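Local structure of oxalate biosynthetic component 1 (Burkholderia thailandensis, 5IKY) at residues Ala1051-Val1056 with Pro1079-Gln1084; Ala1037-Gln1042 with Arg1083-Arg1088; Trp1041-Gly1044 with Lys1048-Ala1051. The protein probably makes oxalate as a bifunctional enzyme of quorum sensing-dependent oxalogenesis, combining serine-hydrolase activity of an alpha/beta-hydrolase kind with an additional lyase activity. All blocks are in the same frame, centred on the assembly; numbering follows the deposited sequence.

Overall arrangement
All three contacts lie at one edge of the mixed sheet in the C-terminal, alpha/beta-hydrolase-like part of the chain. Interaction 3 is the hairpin itself, strands 1038-1043 and 1049-1054 joined by backbone hydrogen bonds. Interactions 1 and 2 lay helix 1080-1090 over those two strands and use apolar side chains without any hydrogen bond across. Interaction 1, on the inner strand 1049-1054, is largely buried; interaction 2, on the outermost strand 1038-1043, is a surface contact built from two indoles and a proline. Trp-1041, shared by interactions 2 and 3, ties the helix packing to the hairpin, where its partner is Ala-1051.

Interaction 1: Ala1051-Val1056 with Pro1079-Gln1084; sequences ARLTGV and PLWLRQ
Leu-1053 reaches from strand 1049-1054 to the benzo end of Trp-1081, its CD1 methyl lying 4.0 Å from Trp-1081 CH2 and meeting the ring obliquely. The two side chains approach from opposite directions, one from the sheet and one from the helix. The same methyl also faces Leu-1082, the next residue of the helix, with Leu-1053 CD1 4.4 Å from Leu-1082 CD2, a looser touch. One branch of one leucine therefore serves both helix residues. Trp-1081 does not start out aimed at the strand; with chi1 at 59°, its CG sits between the backbone N and the carbonyl carbon, and the length of the indole carries CH2 across. On one face the ring is covered by Pro-1079, the N-cap residue of helix 1080-1090, whose CG stands 3.4 Å above the plane toward the rim. Outside the two segments, the ring of Trp-1081 meets that of Trp-1085 edge-to-face, and its NE1 makes a weak hydrogen bond to the backbone O of Asp-1035. Leu-1053 also packs on Val-992 and Pro-1039 of the flanking strands. This is helix-on-sheet packing at the first turn of helix 1080-1090, as in alpha/beta folds where helices cover a central sheet. With no polar bond across, cohesion here probably comes from dispersion and the burial of apolar surface.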
loop_
_atom_site.group_PDB
_atom_site.type_symbol
_atom_site.label_atom_id
_atom_site.label_comp_id
_atom_site.label_asym_id
_atom_site.label_seq_id
_atom_site.Cartn_x
_atom_site.Cartn_y
_atom_site.Cartn_z
ATOM N N ALA A 1051 3.183 18.608 18.886
ATOM C CA ALA A 1051 3.216 17.175 19.153
ATOM C C ALA A 1051 2.585 16.408 18.000
ATOM O O ALA A 1051 1.364 16.265 17.935
ATOM C CB ALA A 1051 2.496 16.860 20.451
ATOM N N ARG A 1052 3.420 15.914 17.095
ATOM C CA ARG A 1052 2.938 15.217 15.908
ATOM C C ARG A 1052 2.851 13.711 16.134
ATOM O O ARG A 1052 3.868 13.049 16.343
ATOM C CB ARG A 1052 3.855 15.512 14.717
ATOM C CG ARG A 1052 3.252 15.184 13.362
ATOM C CD ARG A 1052 2.678 16.425 12.703
ATOM N NE ARG A 1052 3.699 17.445 12.487
ATOM C CZ ARG A 1052 3.480 18.611 11.885
ATOM N NH1 ARG A 1052 2.269 18.911 11.436
ATOM N NH2 ARG A 1052 4.472 19.478 11.733
ATOM N N LEU A 1053 1.637 13.169 16.091
ATOM C CA LEU A 1053 1.453 11.724 16.197
ATOM C C LEU A 1053 1.643 11.064 14.835
ATOM O O LEU A 1053 1.070 11.505 13.836
ATOM C CB LEU A 1053 0.067 11.379 16.752
ATOM C CG LEU A 1053 -0.358 11.896 18.129
ATOM C CD1 LEU A 1053 -1.411 10.972 18.724
ATOM C CD2 LEU A 1053 0.824 12.044 19.072
ATOM N N THR A 1054 2.444 10.004 14.799
ATOM C CA THR A 1054 2.691 9.278 13.560
ATOM C C THR A 1054 2.161 7.850 13.641
ATOM O O THR A 1054 2.097 7.264 14.722
ATOM C CB THR A 1054 4.193 9.241 13.211
ATOM O OG1 THR A 1054 4.908 8.529 14.229
ATOM C CG2 THR A 1054 4.750 10.651 13.093
ATOM N N GLY A 1055 1.781 7.302 12.492
ATOM C CA GLY A 1055 1.287 5.939 12.419
ATOM C C GLY A 1055 -0.197 5.833 12.702
ATOM O O GLY A 1055 -0.762 4.739 12.716
ATOM N N VAL A 1056 -0.832 6.977 12.933
ATOM C CA VAL A 1056 -2.263 7.012 13.195
ATOM C C VAL A 1056 -3.046 6.668 11.933
ATOM O O VAL A 1056 -2.750 7.174 10.851
ATOM C CB VAL A 1056 -2.715 8.396 13.712
ATOM C CG1 VAL A 1056 -4.210 8.400 14.001
ATOM C CG2 VAL A 1056 -1.929 8.784 14.955
ATOM N N PRO A 1079 -6.568 6.298 21.781
ATOM C CA PRO A 1079 -5.880 5.418 22.732
ATOM C C PRO A 1079 -5.929 5.948 24.161
ATOM O O PRO A 1079 -6.109 7.149 24.367
ATOM C CB PRO A 1079 -4.444 5.397 22.205
ATOM C CG PRO A 1079 -4.283 6.704 21.528
ATOM C CD PRO A 1079 -5.617 7.014 20.913
ATOM N N LEU A 1080 -5.760 5.054 25.131
ATOM C CA LEU A 1080 -5.868 5.406 26.543
ATOM C C LEU A 1080 -4.806 6.419 26.966
ATOM O O LEU A 1080 -5.086 7.326 27.752
ATOM C CB LEU A 1080 -5.767 4.144 27.410
ATOM C CG LEU A 1080 -6.177 4.231 28.884
ATOM C CD1 LEU A 1080 -6.748 2.900 29.349
ATOM C CD2 LEU A 1080 -5.008 4.640 29.775
ATOM N N TRP A 1081 -3.591 6.264 26.448
ATOM C CA TRP A 1081 -2.488 7.134 26.843
ATOM C C TRP A 1081 -2.690 8.562 26.342
ATOM O O TRP A 1081 -2.217 9.515 26.961
ATOM C CB TRP A 1081 -1.152 6.581 26.338
ATOM C CG TRP A 1081 -1.068 6.407 24.850
ATOM C CD1 TRP A 1081 -1.425 5.300 24.133
ATOM C CD2 TRP A 1081 -0.583 7.362 23.897
ATOM N NE1 TRP A 1081 -1.197 5.509 22.794
ATOM C CE2 TRP A 1081 -0.681 6.767 22.623
ATOM C CE3 TRP A 1081 -0.078 8.663 23.998
ATOM C CZ2 TRP A 1081 -0.295 7.428 21.458
ATOM C CZ3 TRP A 1081 0.304 9.317 22.839
ATOM C CH2 TRP A 1081 0.195 8.699 21.586
ATOM N N LEU A 1082 -3.399 8.704 25.226
ATOM C CA LEU A 1082 -3.686 10.025 24.674
ATOM C C LEU A 1082 -4.699 10.772 25.535
ATOM O O LEU A 1082 -4.594 11.986 25.721
ATOM C CB LEU A 1082 -4.200 9.908 23.235
ATOM C CG LEU A 1082 -4.605 11.213 22.544
ATOM C CD1 LEU A 1082 -3.457 12.210 22.557
ATOM C CD2 LEU A 1082 -5.071 10.945 21.118
ATOM N N ARG A 1083 -5.675 10.041 26.064
ATOM C CA ARG A 1083 -6.712 10.636 26.899
ATOM C C ARG A 1083 -6.127 11.172 28.200
ATOM O O ARG A 1083 -6.655 12.118 28.783
ATOM C CB ARG A 1083 -7.815 9.617 27.188
ATOM C CG ARG A 1083 -8.272 8.875 25.946
ATOM C CD ARG A 1083 -9.551 8.091 26.170
ATOM N NE ARG A 1083 -9.903 7.322 24.979
ATOM C CZ ARG A 1083 -11.086 6.755 24.773
ATOM N NH1 ARG A 1083 -12.047 6.870 25.681
ATOM N NH2 ARG A 1083 -11.310 6.074 23.655
ATOM N N GLN A 1084 -5.029 10.566 28.642
ATOM C CA GLN A 1084 -4.324 11.026 29.834
ATOM C C GLN A 1084 -3.771 12.434 29.630
ATOM O O GLN A 1084 -3.759 13.248 30.557
ATOM C CB GLN A 1084 -3.195 10.059 30.199
ATOM C CG GLN A 1084 -2.210 10.611 31.221
ATOM C CD GLN A 1084 -1.788 9.579 32.248
ATOM O OE1 GLN A 1084 -2.586 8.742 32.668
ATOM N NE2 GLN A 1084 -0.527 9.637 32.659
#

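Interaction 2: Ala1037-Gln1042 with Arg1083-Arg1088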
loop_
_atom_site.group_PDB
_atom_site.type_symbol
_atom_site.label_atom_id
_atom_site.label_comp_id
_atom_site.label_asym_id
_atom_site.label_seq_id
_atom_site.Cartn_x
_atom_site.Cartn_y
_atom_site.Cartn_z
ATOM N N ALA A 1037 0.554 4.564 17.863
ATOM C CA ALA A 1037 0.941 5.898 17.418
ATOM C C ALA A 1037 2.141 6.437 18.195
ATOM O O ALA A 1037 2.217 6.299 19.417
ATOM C CB ALA A 1037 -0.236 6.850 17.539
ATOM N N THR A 1038 3.076 7.045 17.473
ATOM C CA THR A 1038 4.285 7.587 18.080
ATOM C C THR A 1038 4.327 9.105 17.961
ATOM O O THR A 1038 4.315 9.645 16.855
ATOM C CB THR A 1038 5.554 7.000 17.434
ATOM O OG1 THR A 1038 5.478 5.569 17.430
ATOM C CG2 THR A 1038 6.794 7.442 18.196
ATOM N N PRO A 1039 4.372 9.800 19.105
ATOM C CA PRO A 1039 4.459 11.263 19.108
ATOM C C PRO A 1039 5.846 11.773 18.723
ATOM O O PRO A 1039 6.843 11.356 19.311
ATOM C CB PRO A 1039 4.125 11.632 20.557
ATOM C CG PRO A 1039 4.511 10.433 21.347
ATOM C CD PRO A 1039 4.235 9.248 20.464
ATOM N N VAL A 1040 5.897 12.661 17.736
ATOM C CA VAL A 1040 7.138 13.332 17.363
ATOM C C VAL A 1040 7.076 14.779 17.843
ATOM O O VAL A 1040 6.055 15.451 17.686
ATOM C CB VAL A 1040 7.381 13.282 15.842
ATOM C CG1 VAL A 1040 8.690 13.969 15.486
ATOM C CG2 VAL A 1040 7.390 11.839 15.357
ATOM N N TRP A 1041 8.166 15.257 18.434
ATOM C CA TRP A 1041 8.152 16.549 19.107
ATOM C C TRP A 1041 9.039 17.586 18.427
ATOM O O TRP A 1041 10.226 17.354 18.195
ATOM C CB TRP A 1041 8.565 16.365 20.565
ATOM C CG TRP A 1041 7.595 15.513 21.308
ATOM C CD1 TRP A 1041 7.605 14.151 21.412
ATOM C CD2 TRP A 1041 6.438 15.961 22.017
ATOM N NE1 TRP A 1041 6.535 13.727 22.163
ATOM C CE2 TRP A 1041 5.801 14.820 22.543
ATOM C CE3 TRP A 1041 5.883 17.218 22.264
ATOM C CZ2 TRP A 1041 4.639 14.901 23.305
ATOM C CZ3 TRP A 1041 4.734 17.295 23.017
ATOM C CH2 TRP A 1041 4.122 16.145 23.530
ATOM N N GLN A 1042 8.446 18.735 18.112
ATOM C CA GLN A 1042 9.129 19.773 17.348
ATOM C C GLN A 1042 9.064 21.133 18.038
ATOM O O GLN A 1042 8.034 21.504 18.602
ATOM C CB GLN A 1042 8.527 19.875 15.944
ATOM C CG GLN A 1042 8.107 18.538 15.349
ATOM C CD GLN A 1042 7.760 18.632 13.877
ATOM O OE1 GLN A 1042 6.752 18.084 13.430
ATOM N NE2 GLN A 1042 8.598 19.324 13.115
ATOM N N ARG A 1083 -5.675 10.041 26.064
ATOM C CA ARG A 1083 -6.712 10.636 26.899
ATOM C C ARG A 1083 -6.127 11.172 28.200
ATOM O O ARG A 1083 -6.655 12.118 28.783
ATOM C CB ARG A 1083 -7.815 9.617 27.188
ATOM C CG ARG A 1083 -8.272 8.875 25.946
ATOM C CD ARG A 1083 -9.551 8.091 26.170
ATOM N NE ARG A 1083 -9.903 7.322 24.979
ATOM C CZ ARG A 1083 -11.086 6.755 24.773
ATOM N NH1 ARG A 1083 -12.047 6.870 25.681
ATOM N NH2 ARG A 1083 -11.310 6.074 23.655
ATOM N N GLN A 1084 -5.029 10.566 28.642
ATOM C CA GLN A 1084 -4.324 11.026 29.834
ATOM C C GLN A 1084 -3.771 12.434 29.630
ATOM O O GLN A 1084 -3.759 13.248 30.557
ATOM C CB GLN A 1084 -3.195 10.059 30.199
ATOM C CG GLN A 1084 -2.210 10.611 31.221
ATOM C CD GLN A 1084 -1.788 9.579 32.248
ATOM O OE1 GLN A 1084 -2.586 8.742 32.668
ATOM N NE2 GLN A 1084 -0.527 9.637 32.659
ATOM N N TRP A 1085 -3.323 12.717 28.410
ATOM C CA TRP A 1085 -2.794 14.037 28.078
ATOM C C TRP A 1085 -3.893 15.088 28.180
ATOM O O TRP A 1085 -3.693 16.162 28.748
ATOM C CB TRP A 1085 -2.190 14.049 26.670
ATOM C CG TRP A 1085 -1.015 13.132 26.483
ATOM C CD1 TRP A 1085 -0.642 12.093 27.288
ATOM C CD2 TRP A 1085 -0.057 13.176 25.418
ATOM N NE1 TRP A 1085 0.484 11.487 26.790
ATOM C CE2 TRP A 1085 0.864 12.133 25.642
ATOM C CE3 TRP A 1085 0.109 13.993 24.296
ATOM C CZ2 TRP A 1085 1.936 11.888 24.787
ATOM C CZ3 TRP A 1085 1.174 13.748 23.449
ATOM C CH2 TRP A 1085 2.074 12.704 23.699
ATOM N N ILE A 1086 -5.055 14.763 27.624
ATOM C CA ILE A 1086 -6.212 15.648 27.667
ATOM C C ILE A 1086 -6.734 15.771 29.098
ATOM O O ILE A 1086 -7.200 16.835 29.512
ATOM C CB ILE A 1086 -7.324 15.144 26.725
ATOM C CG1 ILE A 1086 -6.836 15.210 25.276
ATOM C CG2 ILE A 1086 -8.598 15.959 26.890
ATOM C CD1 ILE A 1086 -7.838 14.728 24.264
ATOM N N ALA A 1087 -6.632 14.681 29.855
ATOM C CA ALA A 1087 -6.998 14.688 31.267
ATOM C C ALA A 1087 -6.128 15.669 32.047
ATOM O O ALA A 1087 -6.627 16.439 32.868
ATOM C CB ALA A 1087 -6.880 13.291 31.856
ATOM N N ARG A 1088 -4.825 15.635 31.782
ATOM C CA ARG A 1088 -3.887 16.542 32.432
ATOM C C ARG A 1088 -4.150 17.983 32.006
ATOM O O ARG A 1088 -4.048 18.907 32.813
ATOM C CB ARG A 1088 -2.443 16.147 32.110
#
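Trp-1085, on helix 1080-1090, pushes the benzo end of its indole against Trp-1041 and Pro-1039 of the outermost strand 1038-1043. The tight part is small: Trp-1041 CZ2 comes to 3.4 Å from Trp-1085 CH2, which lies at the edge of the Trp-1041 ring, near its plane. Neighbouring ring carbons follow, Trp-1041 CH2 standing 3.8 Å from Trp-1085 CZ3. The indoles arrive from opposite directions and meet obliquely, their planes at 36° and their six-membered ring centroids 5.6 Å apart. On Trp-1085 a chi1 of -63° sets CG anti to the carbonyl carbon, and the ring then bridges backbones whose nearest CA atoms, of Pro-1039 and Trp-1085, are 11.9 Å apart. The proline stands a little farther off. Its side chain crosses that of Trp-1085 at about a right angle, and Pro-1039 CB is 3.9 Å from Trp-1085 CH2, at the edge of that ring. All three residues remain partly exposed, so the contact is a surface patch, in contrast to the buried side of the helix, where Ile-1086 packs on Phe-808 and Ile-812 of helix 792-813. No hydrogen bond crosses between the segments; helix and edge strand are joined here through aromatic and aliphatic carbon alone, a chemistry that probably relies on shape fit and apolar burial.

Interaction 3: Trp1041-Gly1044 with Lys1048-Ala1051; sequences WQDG and KIVA
Gly-1044 N donates to Lys-1048 O in a 2.7 Å bond lying in the carbonyl plane, at the turn end of an antiparallel beta hairpin, strands 1038-1043 and 1049-1054, which ends the mixed sheet of the alpha/beta-hydrolase-like region. Next along the ladder, Gln-1042 and Val-1050 form a hydrogen-bonded pair: Gln-1042 N donates to Val-1050 O at 3.1 Å, and Val-1050 N returns an equally long, straighter bond to Gln-1042 O, with 166° at the hydrogen. Two carbonyls also receive CA-H...O contacts: Ile-1049 CA sits 3.5 Å from Gln-1042 O, and Asp-1043 CA approaches Lys-1048 O. Trp-1041 with Ala-1051 and Asp-1043 with Ile-1049 are the non-hydrogen-bonded pairs, their side chains sharing one sheet face, while Gln-1042 and Val-1050 point to the other. Asp-1043 and Ile-1049 run side by side, the carboxylate OD2 4.0 Å from the Ile-1049 CG1 methylene. On strand 1049-1054, Ile-1049 and Ala-1051 bond by their backbones to Val-989, joining the hairpin to strand 988-992. Gln-1042 adds a side-chain link, its OE1 accepting from Arg-1052 NH2. Farther out, Trp-1041 CG lies anti to its carbonyl carbon (chi1 -63°), which swings the ring over Ala-1051; Ile-1049 CG2 reaches the ring edge, and Ile-1101 of helix 1097-1103 packs against the same side chain. Under one face of that indole lies Ala-1051 in a CH-pi contact, its CB 3.7 Å from the centroid of the six-membered ring of Trp-1041 and 24° off the ring normal.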
loop_
_atom_site.group_PDB
_atom_site.type_symbol
_atom_site.label_atom_id
_atom_site.label_comp_id
_atom_site.label_asym_id
_atom_site.label_seq_id
_atom_site.Cartn_x
_atom_site.Cartn_y
_atom_site.Cartn_z
ATOM N N TRP A 1041 8.166 15.257 18.434
ATOM C CA TRP A 1041 8.152 16.549 19.107
ATOM C C TRP A 1041 9.039 17.586 18.427
ATOM O O TRP A 1041 10.226 17.354 18.195
ATOM C CB TRP A 1041 8.565 16.365 20.565
ATOM C CG TRP A 1041 7.595 15.513 21.308
ATOM C CD1 TRP A 1041 7.605 14.151 21.412
ATOM C CD2 TRP A 1041 6.438 15.961 22.017
ATOM N NE1 TRP A 1041 6.535 13.727 22.163
ATOM C CE2 TRP A 1041 5.801 14.820 22.543
ATOM C CE3 TRP A 1041 5.883 17.218 22.264
ATOM C CZ2 TRP A 1041 4.639 14.901 23.305
ATOM C CZ3 TRP A 1041 4.734 17.295 23.017
ATOM C CH2 TRP A 1041 4.122 16.145 23.530
ATOM N N GLN A 1042 8.446 18.735 18.112
ATOM C CA GLN A 1042 9.129 19.773 17.348
ATOM C C GLN A 1042 9.064 21.133 18.038
ATOM O O GLN A 1042 8.034 21.504 18.602
ATOM C CB GLN A 1042 8.527 19.875 15.944
ATOM C CG GLN A 1042 8.107 18.538 15.349
ATOM C CD GLN A 1042 7.760 18.632 13.877
ATOM O OE1 GLN A 1042 6.752 18.084 13.430
ATOM N NE2 GLN A 1042 8.598 19.324 13.115
ATOM N N ASP A 1043 10.171 21.870 17.985
ATOM C CA ASP A 1043 10.236 23.214 18.552
ATOM C C ASP A 1043 10.507 24.245 17.463
ATOM O O ASP A 1043 11.474 24.126 16.711
ATOM C CB ASP A 1043 11.316 23.294 19.632
ATOM C CG ASP A 1043 11.052 22.355 20.791
ATOM O OD1 ASP A 1043 11.459 21.177 20.707
ATOM O OD2 ASP A 1043 10.441 22.795 21.789
ATOM N N GLY A 1044 9.650 25.256 17.382
ATOM C CA GLY A 1044 9.777 26.277 16.361
ATOM C C GLY A 1044 10.768 27.366 16.725
ATOM O O GLY A 1044 11.255 27.423 17.855
ATOM N N LYS A 1048 7.128 27.869 19.347
ATOM C CA LYS A 1048 5.934 27.059 19.130
ATOM C C LYS A 1048 6.266 25.576 19.273
ATOM O O LYS A 1048 7.278 25.105 18.756
ATOM C CB LYS A 1048 5.325 27.337 17.752
ATOM C CG LYS A 1048 4.106 26.476 17.438
ATOM C CD LYS A 1048 3.532 26.769 16.060
ATOM C CE LYS A 1048 2.438 27.826 16.123
ATOM N NZ LYS A 1048 1.747 27.990 14.813
ATOM N N ILE A 1049 5.412 24.848 19.985
ATOM C CA ILE A 1049 5.614 23.421 20.205
ATOM C C ILE A 1049 4.534 22.604 19.503
ATOM O O ILE A 1049 3.346 22.898 19.625
ATOM C CB ILE A 1049 5.616 23.077 21.709
ATOM C CG1 ILE A 1049 6.678 23.896 22.444
ATOM C CG2 ILE A 1049 5.852 21.590 21.920
ATOM C CD1 ILE A 1049 6.724 23.633 23.934
ATOM N N VAL A 1050 4.948 21.580 18.764
ATOM C CA VAL A 1050 4.001 20.732 18.052
ATOM C C VAL A 1050 4.219 19.251 18.355
ATOM O O VAL A 1050 5.298 18.708 18.116
ATOM C CB VAL A 1050 4.087 20.947 16.529
ATOM C CG1 VAL A 1050 3.158 19.983 15.803
ATOM C CG2 VAL A 1050 3.750 22.390 16.177
ATOM N N ALA A 1051 3.183 18.608 18.886
ATOM C CA ALA A 1051 3.216 17.175 19.153
ATOM C C ALA A 1051 2.585 16.408 18.000
ATOM O O ALA A 1051 1.364 16.265 17.935
ATOM C CB ALA A 1051 2.496 16.860 20.451
#